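Local coordinates for cerato-platanin 1 (Moniliophthora perniciosa, PDB 3SUJ), which is a secreted cerato-platanin of undetermined function with a double-psi beta-barrel fold that can bind zinc ions, at residues C23-N28 against A53-P58. Numbering follows the deposited sequence.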
ATOM      1  N   CYS A  23       3.807  -2.094  11.129  1.00  8.39           N
ATOM      2  CA  CYS A  23       4.612  -0.885  11.327  1.00 10.68           C
ATOM      3  C   CYS A  23       4.038   0.021  12.381  1.00 10.99           C
ATOM      4  O   CYS A  23       3.806   1.222  12.160  1.00 12.53           O
ATOM      5  CB  CYS A  23       4.784  -0.113   9.982  1.00 10.03           C
ATOM      6  SG  CYS A  23       5.555  -1.128   8.700  1.00 10.20           S
ATOM      7  N   SER A  24       3.856  -0.572  13.544  1.00 12.19           N
ATOM      8  CA  SER A  24       3.199   0.122  14.685  1.00 13.83           C
ATOM      9  C   SER A  24       4.092   1.125  15.381  1.00 16.61           C
ATOM     10  O   SER A  24       4.055   2.305  15.129  1.00 19.28           O
ATOM     11  CB  SER A  24       2.570  -0.912  15.596  1.00 13.65           C
ATOM     12  OG  SER A  24       3.603  -1.785  15.972  1.00 15.60           O
ATOM     13  N   ASP A  25       4.852   0.706  16.341  1.00 18.84           N
ATOM     14  CA  ASP A  25       5.749   1.693  16.981  1.00 18.37           C
ATOM     15  C   ASP A  25       7.186   1.174  16.804  1.00 18.31           C
ATOM     16  O   ASP A  25       7.512   0.380  15.911  1.00 17.83           O
ATOM     17  CB  ASP A  25       5.339   1.898  18.444  1.00 19.24           C
ATOM     18  CG  ASP A  25       5.237   0.589  19.228  1.00 20.43           C
ATOM     19  OD1 ASP A  25       5.780  -0.446  18.756  1.00 17.46           O
ATOM     20  OD2 ASP A  25       4.589   0.506  20.310  1.00 20.10           O
ATOM     21  N   GLY A  26       8.098   1.617  17.671  1.00 19.07           N
ATOM     22  CA  GLY A  26       9.514   1.398  17.439  1.00 19.96           C
ATOM     23  C   GLY A  26      10.138   2.436  16.502  1.00 16.19           C
ATOM     24  O   GLY A  26       9.477   3.280  15.904  1.00 17.18           O
ATOM     25  N   GLU A  27      11.465   2.369  16.393  1.00 17.00           N
ATOM     26  CA  GLU A  27      12.230   3.320  15.622  1.00 15.02           C
ATOM     27  C   GLU A  27      11.650   3.525  14.238  1.00 15.68           C
ATOM     28  O   GLU A  27      11.589   4.654  13.728  1.00 17.24           O
ATOM     29  CB  GLU A  27      13.648   2.693  15.437  1.00 17.91           C
ATOM     30  CG  GLU A  27      14.571   3.533  14.613  1.00 22.27           C
ATOM     31  CD  GLU A  27      15.928   2.855  14.272  1.00 20.68           C
ATOM     32  OE1 GLU A  27      16.198   1.722  14.704  1.00 29.33           O
ATOM     33  OE2 GLU A  27      16.704   3.445  13.553  1.00 29.99           O
ATOM     34  N   ASN A  28      11.281   2.405  13.579  1.00 15.12           N
ATOM     35  CA  ASN A  28      10.787   2.510  12.194  1.00 15.69           C
ATOM     36  C   ASN A  28       9.236   2.517  12.117  1.00 15.83           C
ATOM     37  O   ASN A  28       8.645   2.578  11.017  1.00 18.19           O
ATOM     38  CB  ASN A  28      11.368   1.374  11.351  1.00 17.40           C
ATOM     39  CG  ASN A  28      12.811   1.505  11.212  1.00 19.03           C
ATOM     40  OD1 ASN A  28      13.274   2.615  10.915  1.00 25.72           O
ATOM     41  ND2 ASN A  28      13.583   0.471  11.435  1.00 20.28           N
ATOM     42  N   ALA A  53       9.400  -7.070   6.530  1.00  8.48           N
ATOM     43  CA  ALA A  53       9.722  -8.443   6.979  1.00  9.16           C
ATOM     44  C   ALA A  53       9.029  -8.766   8.312  1.00  9.21           C
ATOM     45  O   ALA A  53       8.679  -9.937   8.549  1.00  9.87           O
ATOM     46  CB  ALA A  53      11.250  -8.600   7.156  1.00 11.95           C
ATOM     47  N   GLY A  54       8.740  -7.735   9.097  1.00  8.30           N
ATOM     48  CA  GLY A  54       8.126  -7.935  10.414  1.00  9.43           C
ATOM     49  C   GLY A  54       8.266  -6.646  11.130  1.00  8.31           C
ATOM     50  O   GLY A  54       8.626  -5.590  10.542  1.00  8.87           O
ATOM     51  N   TYR A  55       8.006  -6.664  12.434  1.00  9.27           N
ATOM     52  CA  TYR A  55       8.089  -5.487  13.264  1.00  9.92           C
ATOM     53  C   TYR A  55       9.396  -4.771  13.055  1.00  9.73           C
ATOM     54  O   TYR A  55      10.477  -5.333  12.955  1.00 10.98           O
ATOM     55  CB  TYR A  55       7.942  -5.925  14.738  1.00 11.41           C
ATOM     56  CG  TYR A  55       7.922  -4.740  15.743  1.00 13.00           C
ATOM     57  CD1 TYR A  55       6.835  -3.917  15.908  1.00 15.24           C
ATOM     58  CD2 TYR A  55       9.026  -4.507  16.459  1.00 14.18           C
ATOM     59  CE1 TYR A  55       6.906  -2.878  16.857  1.00 16.41           C
ATOM     60  CE2 TYR A  55       9.183  -3.457  17.347  1.00 13.10           C
ATOM     61  CZ  TYR A  55       8.118  -2.679  17.530  1.00 13.45           C
ATOM     62  OH  TYR A  55       8.166  -1.643  18.473  1.00 16.21           O
ATOM     63  N   ASN A  56       9.282  -3.436  13.003  1.00 10.58           N
ATOM     64  CA  ASN A  56      10.408  -2.498  12.920  1.00 12.80           C
ATOM     65  C   ASN A  56      11.224  -2.608  11.614  1.00 11.13           C
ATOM     66  O   ASN A  56      12.337  -2.160  11.556  1.00 12.41           O
ATOM     67  CB  ASN A  56      11.336  -2.670  14.175  1.00 13.79           C
ATOM     68  CG  ASN A  56      11.661  -1.357  14.859  1.00 20.71           C
ATOM     69  OD1 ASN A  56      11.418  -0.262  14.321  1.00 20.35           O
ATOM     70  ND2 ASN A  56      12.268  -1.471  16.075  1.00 21.39           N
ATOM     71  N   SER A  57      10.625  -3.125  10.548  1.00  9.76           N
ATOM     72  CA  SER A  57      11.304  -3.137   9.273  1.00  8.55           C
ATOM     73  C   SER A  57      11.713  -1.715   8.852  1.00 10.47           C
ATOM     74  O   SER A  57      10.877  -0.773   8.873  1.00  9.63           O
ATOM     75  CB  SER A  57      10.314  -3.597   8.213  1.00  9.77           C
ATOM     76  OG  SER A  57      10.814  -3.411   6.894  1.00  9.50           O
ATOM     77  N   PRO A  58      12.905  -1.550   8.272  1.00  9.86           N
ATOM     78  CA  PRO A  58      13.286  -0.243   7.722  1.00 10.09           C
ATOM     79  C   PRO A  58      12.481   0.127   6.515  1.00 10.50           C
ATOM     80  O   PRO A  58      12.548   1.292   6.113  1.00 12.41           O
ATOM     81  CB  PRO A  58      14.801  -0.403   7.386  1.00 11.67           C
ATOM     82  CG  PRO A  58      15.187  -1.601   8.176  1.00 14.98           C
ATOM     83  CD  PRO A  58      14.027  -2.528   8.290  1.00 10.06           C
TER
HETATM   84  O   HOH W   1       7.208  -1.561  13.517  1.00 14.47           O
HETATM   85  O   HOH W   2      12.846   0.474  18.124  1.00 22.14           O
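Asn28 and Asn56 exchange hydrogen bonds, each side chain gripping the other's backbone. Asn56 OD1 accepts Asn28 N at 2.8 Å, with the donor almost in line with the side-chain C=O. In return, Asn28 ND2 reaches Asn56 O at 2.9 Å. That oxygen lies near the plane of the Asn28 amide, but the donor sits 40° above the carbonyl plane. Asn28 holds CG beside its backbone N (chi1 -66°), which turns ND2 toward Asn56 O, and the two side chains cross at about a right angle. Asn28 CB also packs 3.3 Å from Ser57 O.

The contact joins two loops of the double-psi beta-barrel, one before and one after strand 47-49 in the sequence. A type II beta turn, Gly54 to Ser57, presents both Tyr55 and Asn56. Cys23 ties its loop to Cys60 by a disulfide.

Tyr55 swings its ring away from its own amide nitrogen (chi1 -176°), and the hydroxyl end reaches Asp25. Its OH donates to Asp25 OD1 at 2.7 Å, meeting the carboxylate from above its plane. With an alanine in place of Asn56, Asn28 N would probably lose its acceptor and the second of two bridging waters one of its donors. The first water bridges Asp25 O and Asn56 N; the second accepts from Glu27 N and Asn56 ND2. Ser24 OG lies at the ring edge, 3.6 Å from Tyr55 CE1.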